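Local coordinates for protein cellulase IBT99 (Metagenomes, PDB 6WBT) that probably hydrolyses 6-phospho-alpha-glucosides as a family 4 glycosyl hydrolase, binding NAD, a manganese ion and glucose 6-phosphate, at residues Y16-K22 with F316-G322; M173-I177 with P263-W267; D80-A84 with V329-I333. All blocks are in the same frame, centred on the assembly; numbering follows the deposited sequence.

All three contacts join the N-terminal NAD-binding part of the chain to the part that follows it, and contact 2 is nested along the chain inside the loops closed by contacts 1 and 3. Contacts 1 and 3 lie at different levels of helix 321-334, with centres about 16 Å apart, and meet through Ile20 CD1 and Met83 CE, 3.8 Å apart. Contact 1 touches contact 2 where Val320 packs on Val175 and Glu176. Contact 1 borders NAD, and contact 2 carries Tyr266 and Met173 to glucose 6-phosphate, the Met173 side chain being about 4 Å from manganese. Contact 3 is more remote, with the side chain of Met83 about 10 Å from NAD.

Contact 1: residues Y16-K22 with F316-G322; sequences YTPGIVK and FYVGVHG. With NAD (nicotinamide-adenine-dinucleotide), chain G.
Four kinds of approach join Tyr16-Lys22 to Phe316-Gly322: ring contacts between Tyr16 and His321, aliphatic packing on Tyr317 and Phe316, close passage of the backbones, and a water bridge. No direct hydrogen bond crosses between the segments.

The aromatic pair is neither a stack nor an edge-to-face contact: the Tyr16 and His321 centroids are 4.6 Å apart and the ring planes are inclined by 40°. Tyr16 CD2 lies over one face of the imidazole. Both rings also meet the cofactor. NAD C5N sits over a face of the Tyr16 ring, while His321 NE2 approaches NAD C5N to 3.3 Å. The imidazole reaches this place because its CG is turned opposite the backbone N (chi1 -170°).

Among the aliphatic contacts, Lys22 crosses Tyr317 at about a right angle. Its CG lies 3.7 Å from the Tyr317 centroid, 19° off the ring normal, a CH-pi contact over the face, while the bent chain carries CD and CE onward across the ring. The ammonium group itself pairs with Asp26. Pro18 CB rests 4.1 Å from Phe316 CD2.

The backbones draw together at two points, with CA atoms 4.4 Å apart for Ile20 and Gly322 and 5.0 Å apart for Gly19 and Phe316.

The polar link is a single water, 3.2 Å from both Tyr16 O, to which it donates, and His321 ND1. It connects the carbonyl that accepts from Ile20 N, in the first turn of the helix, to the imidazole.

Helix 17-25 follows strand 5-10 in the dinucleotide-binding fold, and its start meets the start of helix 321-334, for which Val320 is the N-cap residue. Helix 43-60 adds Val56 beside Lys22 and Tyr317, and helix 296-306 packs Ile298 against Pro18 and Phe316.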
loop_
_atom_site.group_PDB
_atom_site.type_symbol
_atom_site.label_atom_id
_atom_site.label_comp_id
_atom_site.label_asym_id
_atom_site.label_seq_id
_atom_site.Cartn_x
_atom_site.Cartn_y
_atom_site.Cartn_z
ATOM N N TYR A 16 42.740 -2.623 2.580
ATOM C CA TYR A 16 42.276 -3.293 1.374
ATOM C C TYR A 16 42.724 -2.593 0.099
ATOM O O TYR A 16 42.406 -3.070 -0.995
ATOM C CB TYR A 16 40.747 -3.405 1.382
ATOM C CG TYR A 16 40.191 -4.185 2.551
ATOM C CD1 TYR A 16 39.643 -3.531 3.647
ATOM C CD2 TYR A 16 40.211 -5.573 2.559
ATOM C CE1 TYR A 16 39.132 -4.239 4.718
ATOM C CE2 TYR A 16 39.702 -6.290 3.626
ATOM C CZ TYR A 16 39.164 -5.617 4.703
ATOM O OH TYR A 16 38.655 -6.326 5.767
ATOM N N THR A 17 43.446 -1.478 0.211
ATOM C CA THR A 17 43.870 -0.745 -0.981
ATOM C C THR A 17 44.821 -1.546 -1.862
ATOM O O THR A 17 44.580 -1.619 -3.079
ATOM C CB THR A 17 44.475 0.604 -0.574
ATOM O OG1 THR A 17 43.493 1.381 0.124
ATOM C CG2 THR A 17 44.942 1.373 -1.801
ATOM N N PRO A 18 45.894 -2.167 -1.349
ATOM C CA PRO A 18 46.741 -2.984 -2.235
ATOM C C PRO A 18 46.011 -4.163 -2.848
ATOM O O PRO A 18 46.437 -4.658 -3.900
ATOM C CB PRO A 18 47.875 -3.452 -1.311
ATOM C CG PRO A 18 47.879 -2.482 -0.187
ATOM C CD PRO A 18 46.447 -2.108 0.016
ATOM N N GLY A 19 44.925 -4.628 -2.231
ATOM C CA GLY A 19 44.200 -5.758 -2.789
ATOM C C GLY A 19 43.376 -5.377 -4.004
ATOM O O GLY A 19 43.457 -6.026 -5.051
ATOM N N ILE A 20 42.577 -4.314 -3.886
ATOM C CA ILE A 20 41.708 -3.923 -4.988
ATOM C C ILE A 20 42.484 -3.267 -6.122
ATOM O O ILE A 20 42.011 -3.259 -7.263
ATOM C CB ILE A 20 40.583 -2.988 -4.506
ATOM C CG1 ILE A 20 41.118 -1.575 -4.267
ATOM C CG2 ILE A 20 39.937 -3.539 -3.242
ATOM C CD1 ILE A 20 40.041 -0.518 -4.221
ATOM N N VAL A 21 43.665 -2.708 -5.841
ATOM C CA VAL A 21 44.502 -2.176 -6.913
ATOM C C VAL A 21 44.953 -3.302 -7.833
ATOM O O VAL A 21 44.905 -3.178 -9.063
ATOM C CB VAL A 21 45.700 -1.404 -6.331
ATOM C CG1 VAL A 21 46.756 -1.174 -7.400
ATOM C CG2 VAL A 21 45.245 -0.077 -5.752
ATOM N N LYS A 22 45.388 -4.422 -7.252
ATOM C CA LYS A 22 45.788 -5.568 -8.060
ATOM C C LYS A 22 44.589 -6.187 -8.768
ATOM O O LYS A 22 44.693 -6.606 -9.927
ATOM C CB LYS A 22 46.495 -6.601 -7.182
ATOM C CG LYS A 22 47.280 -7.656 -7.949
ATOM C CD LYS A 22 46.468 -8.922 -8.168
ATOM C CE LYS A 22 47.279 -9.970 -8.913
ATOM N NZ LYS A 22 46.494 -11.210 -9.160
ATOM N N PHE A 316 47.973 -9.541 0.432
ATOM C CA PHE A 316 46.781 -8.722 0.278
ATOM C C PHE A 316 45.944 -9.105 -0.936
ATOM O O PHE A 316 44.944 -8.437 -1.214
ATOM C CB PHE A 316 47.180 -7.245 0.191
ATOM C CG PHE A 316 48.399 -6.902 1.002
ATOM C CD1 PHE A 316 48.325 -6.796 2.381
ATOM C CD2 PHE A 316 49.621 -6.690 0.385
ATOM C CE1 PHE A 316 49.446 -6.484 3.130
ATOM C CE2 PHE A 316 50.746 -6.377 1.127
ATOM C CZ PHE A 316 50.658 -6.274 2.500
ATOM N N TYR A 317 46.320 -10.162 -1.659
ATOM C CA TYR A 317 45.596 -10.600 -2.846
ATOM C C TYR A 317 44.577 -11.691 -2.535
ATOM O O TYR A 317 44.268 -12.516 -3.401
ATOM C CB TYR A 317 46.569 -11.090 -3.921
ATOM C CG TYR A 317 47.587 -10.071 -4.396
ATOM C CD1 TYR A 317 47.454 -8.721 -4.096
ATOM C CD2 TYR A 317 48.681 -10.467 -5.156
ATOM C CE1 TYR A 317 48.389 -7.796 -4.532
ATOM C CE2 TYR A 317 49.616 -9.551 -5.598
ATOM C CZ TYR A 317 49.465 -8.218 -5.283
ATOM O OH TYR A 317 50.396 -7.305 -5.723
ATOM N N VAL A 318 44.046 -11.716 -1.315
ATOM C CA VAL A 318 43.146 -12.776 -0.879
ATOM C C VAL A 318 41.738 -12.217 -0.730
ATOM O O VAL A 318 41.541 -11.025 -0.464
ATOM C CB VAL A 318 43.628 -13.419 0.439
ATOM C CG1 VAL A 318 44.975 -14.095 0.234
ATOM C CG2 VAL A 318 43.717 -12.374 1.543
ATOM N N GLY A 319 40.754 -13.089 -0.914
ATOM C CA GLY A 319 39.360 -12.734 -0.764
ATOM C C GLY A 319 38.702 -12.380 -2.089
ATOM O O GLY A 319 39.359 -12.092 -3.093
ATOM N N VAL A 320 37.371 -12.404 -2.083
ATOM C CA VAL A 320 36.581 -12.040 -3.255
ATOM C C VAL A 320 36.237 -10.562 -3.145
ATOM O O VAL A 320 35.361 -10.053 -3.855
ATOM C CB VAL A 320 35.314 -12.905 -3.371
ATOM C CG1 VAL A 320 34.851 -12.987 -4.819
ATOM C CG2 VAL A 320 35.571 -14.292 -2.806
ATOM N N HIS A 321 36.933 -9.867 -2.245
ATOM C CA HIS A 321 36.663 -8.454 -2.015
ATOM C C HIS A 321 36.947 -7.631 -3.266
ATOM O O HIS A 321 36.072 -6.921 -3.771
ATOM C CB HIS A 321 37.497 -7.959 -0.834
ATOM C CG HIS A 321 37.121 -6.592 -0.364
ATOM N ND1 HIS A 321 37.940 -5.495 -0.531
ATOM C CD2 HIS A 321 36.010 -6.141 0.266
ATOM C CE1 HIS A 321 37.351 -4.430 -0.020
ATOM N NE2 HIS A 321 36.176 -4.792 0.463
ATOM N N GLY A 322 38.173 -7.721 -3.785
ATOM C CA GLY A 322 38.523 -6.946 -4.961
ATOM C C GLY A 322 37.871 -7.444 -6.234
ATOM O O GLY A 322 37.572 -6.650 -7.131
HETATM P PA NAD G . 41.488 1.361 7.620
HETATM O O1A NAD G . 41.173 2.035 8.913
HETATM O O2A NAD G . 42.672 0.451 7.574
HETATM O O5B NAD G . 41.625 2.476 6.472
HETATM C C5B NAD G . 40.529 3.405 6.245
HETATM C C4B NAD G . 41.055 4.632 5.541
HETATM O O4B NAD G . 39.980 5.593 5.363
HETATM C C3B NAD G . 42.177 5.398 6.263
HETATM O O3B NAD G . 43.237 5.660 5.353
HETATM C C2B NAD G . 41.491 6.705 6.675
HETATM O O2B NAD G . 42.377 7.787 6.864
HETATM C C1B NAD G . 40.531 6.880 5.508
HETATM N N9A NAD G . 39.460 7.840 5.751
HETATM C C8A NAD G . 38.805 8.058 6.937
HETATM N N7A NAD G . 37.890 8.992 6.864
HETATM C C5A NAD G . 37.950 9.430 5.550
HETATM C C6A NAD G . 37.229 10.416 4.848
HETATM N N6A NAD G . 36.277 11.165 5.396
HETATM N N1A NAD G . 37.539 10.606 3.544
HETATM C C2A NAD G . 38.500 9.850 2.999
HETATM N N3A NAD G . 39.240 8.897 3.559
HETATM C C4A NAD G . 38.916 8.730 4.852
HETATM O O3 NAD G . 40.198 0.543 7.132
HETATM P PN NAD G . 40.020 -0.924 6.507
HETATM O O1N NAD G . 40.938 -1.069 5.341
HETATM O O2N NAD G . 40.099 -1.931 7.606
HETATM O O5D NAD G . 38.509 -0.828 5.984
HETATM C C5D NAD G . 38.170 0.267 5.098
HETATM C C4D NAD G . 36.671 0.332 4.939
HETATM O O4D NAD G . 36.229 -0.799 4.154
HETATM C C3D NAD G . 35.858 0.257 6.239
HETATM O O3D NAD G . 34.826 1.234 6.216
HETATM C C2D NAD G . 35.284 -1.161 6.151
HETATM O O2D NAD G . 34.154 -1.396 6.975
HETATM C C1D NAD G . 34.980 -1.238 4.661
HETATM N N1N NAD G . 34.736 -2.634 4.200
HETATM C C2N NAD G . 33.464 -3.035 3.890
HETATM C C3N NAD G . 33.212 -4.337 3.485
HETATM C C7N NAD G . 31.798 -4.697 3.104
HETATM O O7N NAD G . 31.372 -5.820 3.359
HETATM N N7N NAD G . 31.079 -3.782 2.469
HETATM C C4N NAD G . 34.266 -5.243 3.429
HETATM C C5N NAD G . 35.547 -4.817 3.709
HETATM C C6N NAD G . 35.761 -3.510 4.089
HETATM O O HOH W 1 41.096 -5.949 -0.658
#

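Contact 2: residues M173-I177 with P263-W267; sequences MPVEI and PNTYW. With G6P (6-O-phosphono-alpha-D-glucopyranose), chain F.
Met173-Ile177, the first turn of helix 173-184, faces the bend Pro263-Trp267, and the backbones stay well apart: the CA atoms of Pro174 and Asn264 are 7.1 Å from each other, those of Ile177 and Thr265 7.6 Å. On the helical side, Ile177 N donates to Met173 O. The opposing segment folds into a type I beta turn from Asn264 to Trp267, reinforced by a bond from Tyr266 N to Asn264 OD1 (3.0 Å, nearly straight at 170°), which makes an Asx turn. Asn264 ND2 donates to Tyr196 OH.

Side chains bridge the gap between the backbones. Met173, present as selenomethionine, has CG opposite the backbone N (chi1 -172°) and meets the Tyr266 ring at its edge, where Met173 CG lies in the ring plane, 3.5 Å from Tyr266 CE2. Met173 SE stands 4.7 Å from the Tyr266 ring centroid and 67° off its normal, an oblique Met-aromatic contact. Bends about CB-CG and CG-SE bring Met173 CE to 3.8 Å from Thr265 OG1. Ile177 runs past Thr265 in the opposite direction, with Ile177 CD1 3.3 Å from Thr265 OG1, so Thr265 is in contact with both helix residues.

One ring atom beyond CE2, at the phenol end, Tyr266 OH accepts a hydrogen bond from O3 of glucose 6-phosphate at 3.2 Å, and His201, a ligand of the manganese, stacks on the Tyr266 ring. Met173 CB borders the sugar at O2. Through Met173 and Tyr266 the helix start and the turn contribute to the glucose 6-phosphate pocket beside the metal site.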
loop_
_atom_site.group_PDB
_atom_site.type_symbol
_atom_site.label_atom_id
_atom_site.label_comp_id
_atom_site.label_asym_id
_atom_site.label_seq_id
_atom_site.Cartn_x
_atom_site.Cartn_y
_atom_site.Cartn_z
HETATM N N MSE A 173 29.974 -9.546 1.944
HETATM C CA MSE A 173 29.612 -10.609 2.880
HETATM C C MSE A 173 28.753 -11.702 2.226
HETATM O O MSE A 173 29.008 -12.887 2.448
HETATM C CB MSE A 173 28.897 -10.033 4.107
HETATM C CG MSE A 173 28.645 -11.044 5.218
HETATM SE SE MSE A 173 30.287 -11.653 6.080
HETATM C CE MSE A 173 30.351 -13.467 5.374
ATOM N N PRO A 174 27.737 -11.333 1.430
ATOM C CA PRO A 174 27.029 -12.378 0.670
ATOM C C PRO A 174 27.924 -13.086 -0.330
ATOM O O PRO A 174 27.786 -14.299 -0.530
ATOM C CB PRO A 174 25.895 -11.603 -0.019
ATOM C CG PRO A 174 25.699 -10.396 0.821
ATOM C CD PRO A 174 27.072 -10.024 1.273
ATOM N N VAL A 175 28.851 -12.360 -0.959
ATOM C CA VAL A 175 29.756 -12.983 -1.921
ATOM C C VAL A 175 30.722 -13.925 -1.214
ATOM O O VAL A 175 31.093 -14.975 -1.752
ATOM C CB VAL A 175 30.502 -11.903 -2.727
ATOM C CG1 VAL A 175 31.259 -12.534 -3.888
ATOM C CG2 VAL A 175 29.531 -10.845 -3.226
ATOM N N GLU A 176 31.146 -13.569 0.002
ATOM C CA GLU A 176 32.011 -14.458 0.772
ATOM C C GLU A 176 31.267 -15.714 1.204
ATOM O O GLU A 176 31.853 -16.802 1.259
ATOM C CB GLU A 176 32.576 -13.720 1.985
ATOM C CG GLU A 176 33.712 -12.767 1.655
ATOM C CD GLU A 176 35.042 -13.478 1.505
ATOM O OE1 GLU A 176 35.875 -13.378 2.429
ATOM O OE2 GLU A 176 35.255 -14.142 0.469
ATOM N N ILE A 177 29.977 -15.584 1.523
ATOM C CA ILE A 177 29.169 -16.762 1.816
ATOM C C ILE A 177 29.018 -17.621 0.568
ATOM O O ILE A 177 29.048 -18.857 0.639
ATOM C CB ILE A 177 27.802 -16.346 2.391
ATOM C CG1 ILE A 177 27.975 -15.652 3.743
ATOM C CG2 ILE A 177 26.888 -17.552 2.538
ATOM C CD1 ILE A 177 26.676 -15.168 4.350
ATOM N N PRO A 263 20.713 -18.534 6.189
ATOM C CA PRO A 263 20.819 -17.197 6.774
ATOM C C PRO A 263 22.100 -16.480 6.386
ATOM O O PRO A 263 23.122 -17.092 6.068
ATOM C CB PRO A 263 20.793 -17.477 8.280
ATOM C CG PRO A 263 21.421 -18.824 8.401
ATOM C CD PRO A 263 20.991 -19.594 7.175
ATOM N N ASN A 264 22.025 -15.152 6.418
ATOM C CA ASN A 264 23.228 -14.342 6.333
ATOM C C ASN A 264 24.073 -14.556 7.583
ATOM O O ASN A 264 23.558 -14.844 8.668
ATOM C CB ASN A 264 22.872 -12.862 6.172
ATOM C CG ASN A 264 24.078 -11.998 5.837
ATOM O OD1 ASN A 264 25.093 -12.025 6.534
ATOM N ND2 ASN A 264 23.970 -11.227 4.762
ATOM N N THR A 265 25.389 -14.419 7.417
ATOM C CA THR A 265 26.311 -14.706 8.511
ATOM C C THR A 265 26.069 -13.787 9.705
ATOM O O THR A 265 26.151 -14.224 10.860
ATOM C CB THR A 265 27.752 -14.590 8.005
ATOM O OG1 THR A 265 28.111 -15.788 7.305
ATOM C CG2 THR A 265 28.718 -14.369 9.148
ATOM N N TYR A 266 25.735 -12.522 9.450
ATOM C CA TYR A 266 25.631 -11.533 10.518
ATOM C C TYR A 266 24.399 -11.705 11.400
ATOM O O TYR A 266 24.241 -10.927 12.348
ATOM C CB TYR A 266 25.653 -10.124 9.928
ATOM C CG TYR A 266 27.048 -9.593 9.696
ATOM C CD1 TYR A 266 27.728 -8.918 10.701
ATOM C CD2 TYR A 266 27.689 -9.772 8.478
ATOM C CE1 TYR A 266 29.004 -8.432 10.499
ATOM C CE2 TYR A 266 28.966 -9.287 8.268
ATOM C CZ TYR A 266 29.619 -8.619 9.280
ATOM O OH TYR A 266 30.891 -8.136 9.075
ATOM N N TRP A 267 23.530 -12.683 11.134
ATOM C CA TRP A 267 22.472 -12.999 12.088
ATOM C C TRP A 267 23.020 -13.578 13.384
ATOM O O TRP A 267 22.258 -13.747 14.343
ATOM C CB TRP A 267 21.470 -13.973 11.470
ATOM C CG TRP A 267 20.558 -13.334 10.475
ATOM C CD1 TRP A 267 20.633 -13.422 9.116
ATOM C CD2 TRP A 267 19.434 -12.494 10.762
ATOM N NE1 TRP A 267 19.622 -12.693 8.538
ATOM C CE2 TRP A 267 18.872 -12.113 9.527
ATOM C CE3 TRP A 267 18.846 -12.028 11.942
ATOM C CZ2 TRP A 267 17.753 -11.290 9.440
ATOM C CZ3 TRP A 267 17.736 -11.211 11.852
ATOM C CH2 TRP A 267 17.199 -10.853 10.610
HETATM C C1 G6P F . 33.117 -8.949 5.468
HETATM C C2 G6P F . 32.027 -7.981 5.921
HETATM C C3 G6P F . 32.627 -6.667 6.406
HETATM C C4 G6P F . 33.726 -6.929 7.428
HETATM C C5 G6P F . 34.743 -7.896 6.835
HETATM C C6 G6P F . 35.908 -8.175 7.781
HETATM O O1 G6P F . 33.764 -8.428 4.302
HETATM O O2 G6P F . 31.134 -7.723 4.832
HETATM O O3 G6P F . 31.602 -5.859 6.994
HETATM O O4 G6P F . 34.370 -5.698 7.776
HETATM O O5 G6P F . 34.082 -9.119 6.507
HETATM O O6 G6P F . 35.831 -7.353 8.944
HETATM P P G6P F . 37.108 -7.224 9.915
HETATM O O1P G6P F . 36.519 -7.236 11.304
HETATM O O2P G6P F . 37.757 -5.924 9.507
HETATM O O3P G6P F . 37.930 -8.447 9.583
#

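Contact 3: residues D80-A84 with V329-I333; sequences DYIMA and VESLI
Tyr81 projects from strand 81-84 onto Val329, Leu332 and Ile333 of helix 321-334 and carries most of this contact. The strand and helix segments run nearly antiparallel, at 161°, with their axes 10.9 Å apart, a gap spanned by side chains without a hydrogen bond between the segments.

From the backbone outward, Tyr81 CB first meets Val329 CG1 at 4.1 Å. With CG placed opposite the carbonyl carbon (chi1 -72°), the ring is laid against the helix. The same Val329 methyl then covers CG and CD2 from over one face: Val329 CG1 is 3.8 Å from the Tyr81 ring centroid and 22° off the normal, a CH-pi contact displaced toward the rim. The two side chains slide past one another in opposite directions, with Val329 CG1 nearest Tyr81 CD2 and CG.

Farther out, the partners change. Tyr81 CE2 reaches Leu332 CB at 3.9 Å, and Tyr81 CZ reaches Ile333 CG1 at 3.4 Å, both approaching obliquely, while CE1 also touches Ile333. At the tip, Tyr81 OH lies 3.2 Å from Ile333 CG1. Tyr81 thus follows one helical turn from Val329 to Ile333. Two residues along the strand, the selenium of Met83 adds a looser apolar contact, 4.4 Å from Val329 CG2.

Neighbouring strands extend this surface: Leu5 and Ile7 of strand 5-10 touch Tyr81, and Val145 of strand 143-146 touches Val329 and Leu332. Ile82 points away from helix 321-334 and packs against helix 114-136. Strand 81-84 is therefore covered by helices on both faces, the layered alpha/beta architecture of a Rossmann-type fold, with helix 321-334 coming from the C-terminal family region.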
loop_
_atom_site.group_PDB
_atom_site.type_symbol
_atom_site.label_atom_id
_atom_site.label_comp_id
_atom_site.label_asym_id
_atom_site.label_seq_id
_atom_site.Cartn_x
_atom_site.Cartn_y
_atom_site.Cartn_z
ATOM N N ASP A 80 36.161 9.713 -13.024
ATOM C CA ASP A 80 35.238 8.828 -13.723
ATOM C C ASP A 80 34.642 7.754 -12.824
ATOM O O ASP A 80 33.455 7.440 -12.952
ATOM C CB ASP A 80 35.941 8.159 -14.910
ATOM C CG ASP A 80 36.198 9.124 -16.048
ATOM O OD1 ASP A 80 35.244 9.809 -16.471
ATOM O OD2 ASP A 80 37.351 9.198 -16.517
ATOM N N TYR A 81 35.432 7.175 -11.922
ATOM C CA TYR A 81 34.934 6.149 -11.013
ATOM C C TYR A 81 35.620 6.301 -9.667
ATOM O O TYR A 81 36.853 6.296 -9.590
ATOM C CB TYR A 81 35.159 4.745 -11.584
ATOM C CG TYR A 81 34.242 4.430 -12.744
ATOM C CD1 TYR A 81 34.662 4.610 -14.056
ATOM C CD2 TYR A 81 32.950 3.970 -12.526
ATOM C CE1 TYR A 81 33.823 4.332 -15.117
ATOM C CE2 TYR A 81 32.105 3.688 -13.582
ATOM C CZ TYR A 81 32.546 3.872 -14.875
ATOM O OH TYR A 81 31.704 3.592 -15.925
ATOM N N ILE A 82 34.822 6.429 -8.611
ATOM C CA ILE A 82 35.318 6.629 -7.255
ATOM C C ILE A 82 34.968 5.393 -6.440
ATOM O O ILE A 82 33.787 5.082 -6.241
ATOM C CB ILE A 82 34.730 7.894 -6.610
ATOM C CG1 ILE A 82 35.108 9.144 -7.414
ATOM C CG2 ILE A 82 35.203 8.024 -5.170
ATOM C CD1 ILE A 82 34.113 9.514 -8.500
HETATM N N MSE A 83 35.991 4.688 -5.969
HETATM C CA MSE A 83 35.783 3.522 -5.121
HETATM C C MSE A 83 36.046 3.879 -3.663
HETATM O O MSE A 83 37.193 4.011 -3.239
HETATM C CB MSE A 83 36.677 2.363 -5.568
HETATM C CG MSE A 83 36.342 1.832 -6.955
HETATM SE SE MSE A 83 37.408 0.282 -7.473
HETATM C CE MSE A 83 39.167 1.119 -7.514
ATOM N N ALA A 84 34.966 4.039 -2.901
ATOM C CA ALA A 84 35.046 4.502 -1.522
ATOM C C ALA A 84 35.290 3.332 -0.580
ATOM O O ALA A 84 34.582 2.321 -0.633
ATOM C CB ALA A 84 33.764 5.236 -1.129
ATOM N N VAL A 329 32.192 -2.043 -11.270
ATOM C CA VAL A 329 32.666 -0.934 -12.095
ATOM C C VAL A 329 32.759 -1.356 -13.552
ATOM O O VAL A 329 32.356 -0.618 -14.459
ATOM C CB VAL A 329 34.027 -0.422 -11.587
ATOM C CG1 VAL A 329 34.497 0.752 -12.436
ATOM C CG2 VAL A 329 33.961 -0.056 -10.117
ATOM N N GLU A 330 33.307 -2.548 -13.800
ATOM C CA GLU A 330 33.426 -3.046 -15.165
ATOM C C GLU A 330 32.059 -3.171 -15.825
ATOM O O GLU A 330 31.901 -2.861 -17.012
ATOM C CB GLU A 330 34.154 -4.388 -15.160
ATOM C CG GLU A 330 34.329 -5.014 -16.526
ATOM C CD GLU A 330 34.973 -6.384 -16.453
ATOM O OE1 GLU A 330 35.724 -6.641 -15.489
ATOM O OE2 GLU A 330 34.723 -7.206 -17.358
ATOM N N SER A 331 31.053 -3.614 -15.067
ATOM C CA SER A 331 29.705 -3.701 -15.611
ATOM C C SER A 331 29.079 -2.327 -15.812
ATOM O O SER A 331 28.177 -2.188 -16.643
ATOM C CB SER A 331 28.821 -4.554 -14.699
ATOM O OG SER A 331 27.548 -4.768 -15.284
ATOM N N LEU A 332 29.538 -1.315 -15.072
ATOM C CA LEU A 332 29.088 0.053 -15.298
ATOM C C LEU A 332 29.709 0.658 -16.550
ATOM O O LEU A 332 29.095 1.520 -17.190
ATOM C CB LEU A 332 29.419 0.925 -14.084
ATOM C CG LEU A 332 28.660 0.670 -12.782
ATOM C CD1 LEU A 332 29.382 1.310 -11.607
ATOM C CD2 LEU A 332 27.244 1.203 -12.884
ATOM N N ILE A 333 30.915 0.222 -16.913
ATOM C CA ILE A 333 31.605 0.790 -18.067
ATOM C C ILE A 333 31.046 0.221 -19.365
ATOM O O ILE A 333 30.706 0.965 -20.292
ATOM C CB ILE A 333 33.120 0.545 -17.955
ATOM C CG1 ILE A 333 33.665 1.147 -16.661
ATOM C CG2 ILE A 333 33.847 1.132 -19.156
ATOM C CD1 ILE A 333 34.992 0.569 -16.233
#